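Local coordinates for protein tyrosine phosphatase PRL-1 (Leishmania major, PDB 3S4O), which dephosphorylates phosphotyrosine in proteins and may act as a virulence factor that helps the parasite survive inside host macrophages, at residues D29-P33 against S34-T38; T62-S66 against R67-V71. All blocks are in the same frame, centred on the assembly; numbering follows the deposited sequence.

In the fold
Contact 1 (29-33 with 34-38) turns the chain from strand 21-28 into helix 36-44; contact 2 (62-66 with 67-71) comes later and turns it from the short helix 62-65 into strand 70-73, an outer strand of the mixed five-stranded sheet. Their centres are about 13 Å apart on the same side of the chain's centre, and they meet directly where Leu36 CD2 packs on Leu63 CD2 at 3.8 Å. Helix 36-44 therefore links them: contact 1 starts it, and its residue Ile40 touches side chains of contact 2. The Pro31 side chain of contact 1 lies about 12 Å from the bound thiosulfate, near the active site but not in it, whereas contact 2 lies away from the annotated sites.

Contact 1. Residues D29-P33 against S34-T38; sequences DAPSP and SNLPT
The amide of Asn35 turns back on Ser32 and is shared by two oxygens of that one residue. Asn35 N lies 3.1 Å from the carbonyl Ser32 O and 3.4 Å from the hydroxyl Ser32 OG. Both bonds are weak and well bent, with N-H...O angles of 134° and 136°, as expected when one hydrogen points between two acceptors. A chi1 of 66° places the hydroxyl between the backbone N and the carbonyl carbon of Ser32, which lets it and Ser32 O both lie within range of the Asn35 amide. There Ser32 OG also rests against Asn35 CB at 3.3 Å, while Ser34 OG stands farther off, 3.5 Å from Ser32 OG.

With Pro33 and Ser34 both in helix-like backbone conformation, this is a reverse turn that leads from the loop after strand 21-28 into helix 36-44. Asn35 holds the N-cap position, yet its side chain makes no capping bond. Within the same turn Leu36 CB approaches the carbonyl Pro33 O at 3.5 Å.

The packing becomes apolar farther along the leucine, where Leu36 CD1 reaches back to the Pro31 ring, 3.7 Å from Pro31 CG and equally close to Pro31 CB. The two side chains run alongside each other, pointing the same way, and both are buried. Tyr59 touches both of them, and His115 of strand 111-115 packs on Pro31, whose side chain is about 9 Å from that of Cys116, predicted to form the phosphocysteine intermediate. At the start of the loop, Asp29 O accepts a hydrogen bond from the hydroxyl of Tyr39 in the same helix.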
loop_
_atom_site.group_PDB
_atom_site.type_symbol
_atom_site.label_atom_id
_atom_site.label_comp_id
_atom_site.label_asym_id
_atom_site.label_seq_id
_atom_site.Cartn_x
_atom_site.Cartn_y
_atom_site.Cartn_z
ATOM N N ASP A 29 -10.758 -1.772 0.687
ATOM C CA ASP A 29 -11.657 -2.178 -0.384
ATOM C C ASP A 29 -11.758 -1.075 -1.437
ATOM O O ASP A 29 -11.543 0.104 -1.153
ATOM C CB ASP A 29 -13.058 -2.488 0.150
ATOM C CG ASP A 29 -13.154 -3.872 0.765
ATOM O OD1 ASP A 29 -12.188 -4.660 0.618
ATOM O OD2 ASP A 29 -14.200 -4.179 1.384
ATOM N N ALA A 30 -12.079 -1.485 -2.653
ATOM C CA ALA A 30 -12.371 -0.557 -3.726
ATOM C C ALA A 30 -13.682 0.157 -3.415
ATOM O O ALA A 30 -14.583 -0.429 -2.811
ATOM C CB ALA A 30 -12.484 -1.297 -5.056
ATOM N N PRO A 31 -13.801 1.413 -3.829
ATOM C CA PRO A 31 -15.057 2.127 -3.661
ATOM C C PRO A 31 -16.057 1.786 -4.750
ATOM O O PRO A 31 -15.665 1.455 -5.871
ATOM C CB PRO A 31 -14.643 3.582 -3.810
ATOM C CG PRO A 31 -13.516 3.543 -4.735
ATOM C CD PRO A 31 -12.763 2.291 -4.390
ATOM N N SER A 32 -17.339 1.866 -4.404
ATOM C CA SER A 32 -18.406 1.895 -5.402
ATOM C C SER A 32 -18.574 3.343 -5.881
ATOM O O SER A 32 -18.356 4.275 -5.109
ATOM C CB SER A 32 -19.728 1.336 -4.838
ATOM O OG SER A 32 -20.261 2.148 -3.799
ATOM N N PRO A 33 -18.944 3.531 -7.147
ATOM C CA PRO A 33 -19.151 4.875 -7.702
ATOM C C PRO A 33 -20.142 5.727 -6.915
ATOM O O PRO A 33 -19.953 6.939 -6.794
ATOM C CB PRO A 33 -19.709 4.591 -9.093
ATOM C CG PRO A 33 -19.121 3.271 -9.467
ATOM C CD PRO A 33 -18.991 2.491 -8.196
ATOM N N SER A 34 -21.188 5.093 -6.398
ATOM C CA SER A 34 -22.227 5.798 -5.637
ATOM C C SER A 34 -21.785 6.213 -4.231
ATOM O O SER A 34 -22.317 7.171 -3.668
ATOM C CB SER A 34 -23.492 4.944 -5.533
ATOM O OG SER A 34 -23.219 3.728 -4.866
ATOM N N ASN A 35 -20.827 5.489 -3.666
ATOM C CA ASN A 35 -20.321 5.797 -2.323
ATOM C C ASN A 35 -18.986 6.564 -2.361
ATOM O O ASN A 35 -18.368 6.791 -1.320
ATOM C CB ASN A 35 -20.180 4.496 -1.498
ATOM C CG ASN A 35 -19.854 4.740 -0.011
ATOM O OD1 ASN A 35 -18.710 4.538 0.436
ATOM N ND2 ASN A 35 -20.867 5.148 0.762
ATOM N N LEU A 36 -18.560 6.966 -3.559
ATOM C CA LEU A 36 -17.228 7.552 -3.754
ATOM C C LEU A 36 -16.945 8.823 -2.925
ATOM O O LEU A 36 -15.846 8.974 -2.413
ATOM C CB LEU A 36 -16.936 7.803 -5.242
ATOM C CG LEU A 36 -15.475 8.152 -5.567
ATOM C CD1 LEU A 36 -14.507 7.087 -5.090
ATOM C CD2 LEU A 36 -15.323 8.370 -7.075
ATOM N N PRO A 37 -17.912 9.726 -2.794
ATOM C CA PRO A 37 -17.701 10.919 -1.966
ATOM C C PRO A 37 -17.477 10.593 -0.488
ATOM O O PRO A 37 -16.593 11.172 0.145
ATOM C CB PRO A 37 -19.004 11.694 -2.137
ATOM C CG PRO A 37 -19.510 11.282 -3.458
ATOM C CD PRO A 37 -19.149 9.837 -3.584
ATOM N N THR A 38 -18.284 9.677 0.045
ATOM C CA THR A 38 -18.110 9.200 1.426
ATOM C C THR A 38 -16.737 8.565 1.608
ATOM O O THR A 38 -16.053 8.779 2.610
ATOM C CB THR A 38 -19.165 8.147 1.811
ATOM O OG1 THR A 38 -20.472 8.701 1.629
ATOM C CG2 THR A 38 -18.997 7.716 3.269
#

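Contact 2. Residues T62-S66 against R67-V71; sequences TLVKS and RGIDV
Arg67 lays its side chain alongside that of Leu63, four residues back, the two pointing the same way. Arg67 CB lies 3.8 Å from Val64 O. With CG beside the backbone N (chi1 -63°), the chain sets off along the helix end: Arg67 CG comes within 3.7 Å of Leu63 O and CD runs on past the same carbonyl. The stem is extended to Arg67 NE, which meets Leu63 CD1 at 3.6 Å. This methyl sits at the edge of the guanidinium, near its plane, and not over its face.

The backbone reverses here. Arg67 N donates to Val64 O at 3.1 Å with a fairly straight N-H...O angle of 157°, though it stands well above the carbonyl plane and not on a lone pair. A type I beta turn from Lys65 to Gly68 overlaps this bond; its closing bond from Gly68 N to Lys65 O is weak, and a water bridges the same two atoms, donating to the carbonyl and accepting weakly from the amide. Ser66 OG adds a weak bond to Leu63 O. After Gly68, whose positive phi favours glycine, Ile69 O receives a CA-H...O contact of 3.3 Å from Lys65 CA, nearly linear at 166°.

Val64 supplies apolar packing: Val64 CG1 touches Ile69 CB at 3.8 Å and presses on Val71 CG2 at 3.3 Å, tighter than usual for carbons, the two valines crossing at about a right angle.

Together these elements close the beta-alpha-beta crossover from strand 48-53 through helix 62-65 to strand 70-73. Asp70 forms a salt bridge with Arg49 and Ile69 packs on Leu51, while Leu63, Val64 and Arg67 all touch Ile40 of helix 36-44.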
loop_
_atom_site.group_PDB
_atom_site.type_symbol
_atom_site.label_atom_id
_atom_site.label_comp_id
_atom_site.label_asym_id
_atom_site.label_seq_id
_atom_site.Cartn_x
_atom_site.Cartn_y
_atom_site.Cartn_z
ATOM N N THR A 62 -10.245 10.937 -11.199
ATOM C CA THR A 62 -10.137 12.403 -11.214
ATOM C C THR A 62 -10.879 13.053 -10.041
ATOM O O THR A 62 -10.468 14.102 -9.549
ATOM C CB THR A 62 -10.661 13.002 -12.531
ATOM O OG1 THR A 62 -11.994 12.531 -12.782
ATOM C CG2 THR A 62 -9.743 12.612 -13.698
ATOM N N LEU A 63 -11.961 12.415 -9.594
ATOM C CA LEU A 63 -12.705 12.908 -8.419
ATOM C C LEU A 63 -11.902 12.814 -7.140
ATOM O O LEU A 63 -12.194 13.517 -6.188
ATOM C CB LEU A 63 -14.013 12.152 -8.186
ATOM C CG LEU A 63 -14.878 12.633 -6.986
ATOM C CD1 LEU A 63 -14.935 14.174 -6.812
ATOM C CD2 LEU A 63 -16.300 12.075 -7.059
ATOM N N VAL A 64 -10.943 11.897 -7.102
ATOM C CA VAL A 64 -10.107 11.695 -5.924
ATOM C C VAL A 64 -8.925 12.649 -5.977
ATOM O O VAL A 64 -8.532 13.221 -4.961
ATOM C CB VAL A 64 -9.603 10.226 -5.816
ATOM C CG1 VAL A 64 -8.683 10.058 -4.603
ATOM C CG2 VAL A 64 -10.764 9.250 -5.726
ATOM N N LYS A 65 -8.369 12.818 -7.171
ATOM C CA LYS A 65 -7.235 13.715 -7.394
ATOM C C LYS A 65 -7.574 15.144 -7.015
ATOM O O LYS A 65 -6.722 15.888 -6.536
ATOM C CB LYS A 65 -6.786 13.677 -8.855
ATOM C CG LYS A 65 -5.949 12.452 -9.230
ATOM C CD LYS A 65 -5.327 12.642 -10.634
ATOM C CE LYS A 65 -5.852 11.697 -11.699
ATOM N NZ LYS A 65 -6.656 10.530 -11.240
ATOM N N SER A 66 -8.831 15.518 -7.220
ATOM C CA SER A 66 -9.256 16.895 -7.038
ATOM C C SER A 66 -9.457 17.222 -5.564
ATOM O O SER A 66 -9.706 18.362 -5.207
ATOM C CB SER A 66 -10.537 17.169 -7.837
ATOM O OG SER A 66 -11.677 16.652 -7.177
ATOM N N ARG A 67 -9.343 16.215 -4.711
ATOM C CA ARG A 67 -9.529 16.413 -3.272
ATOM C C ARG A 67 -8.247 16.177 -2.502
ATOM O O ARG A 67 -8.274 15.789 -1.340
ATOM C CB ARG A 67 -10.656 15.530 -2.778
ATOM C CG ARG A 67 -11.947 15.936 -3.453
ATOM C CD ARG A 67 -13.167 15.275 -2.919
ATOM N NE ARG A 67 -14.370 15.739 -3.611
ATOM C CZ ARG A 67 -14.991 16.896 -3.377
ATOM N NH1 ARG A 67 -16.078 17.219 -4.073
ATOM N NH2 ARG A 67 -14.543 17.743 -2.453
ATOM N N GLY A 68 -7.128 16.422 -3.175
ATOM C CA GLY A 68 -5.827 16.487 -2.536
ATOM C C GLY A 68 -5.131 15.162 -2.340
ATOM O O GLY A 68 -4.097 15.111 -1.680
ATOM N N ILE A 69 -5.696 14.098 -2.911
ATOM C CA ILE A 69 -5.098 12.768 -2.832
ATOM C C ILE A 69 -4.495 12.375 -4.181
ATOM O O ILE A 69 -5.160 12.432 -5.212
ATOM C CB ILE A 69 -6.118 11.708 -2.385
ATOM C CG1 ILE A 69 -6.564 11.970 -0.938
ATOM C CG2 ILE A 69 -5.503 10.329 -2.461
ATOM C CD1 ILE A 69 -7.952 11.454 -0.631
ATOM N N ASP A 70 -3.220 11.996 -4.167
ATOM C CA ASP A 70 -2.548 11.547 -5.382
ATOM C C ASP A 70 -3.020 10.121 -5.661
ATOM O O ASP A 70 -2.950 9.259 -4.779
ATOM C CB ASP A 70 -1.026 11.581 -5.212
ATOM C CG ASP A 70 -0.467 13.014 -5.038
ATOM O OD1 ASP A 70 0.779 13.193 -4.999
ATOM O OD2 ASP A 70 -1.268 13.979 -4.928
ATOM N N VAL A 71 -3.532 9.885 -6.868
ATOM C CA VAL A 71 -3.983 8.552 -7.263
ATOM C C VAL A 71 -3.050 7.939 -8.302
ATOM O O VAL A 71 -2.632 8.593 -9.253
ATOM C CB VAL A 71 -5.433 8.531 -7.791
ATOM C CG1 VAL A 71 -5.861 7.098 -8.066
ATOM C CG2 VAL A 71 -6.370 9.147 -6.785
HETATM O O HOH W 1 -5.898 18.351 -5.277
#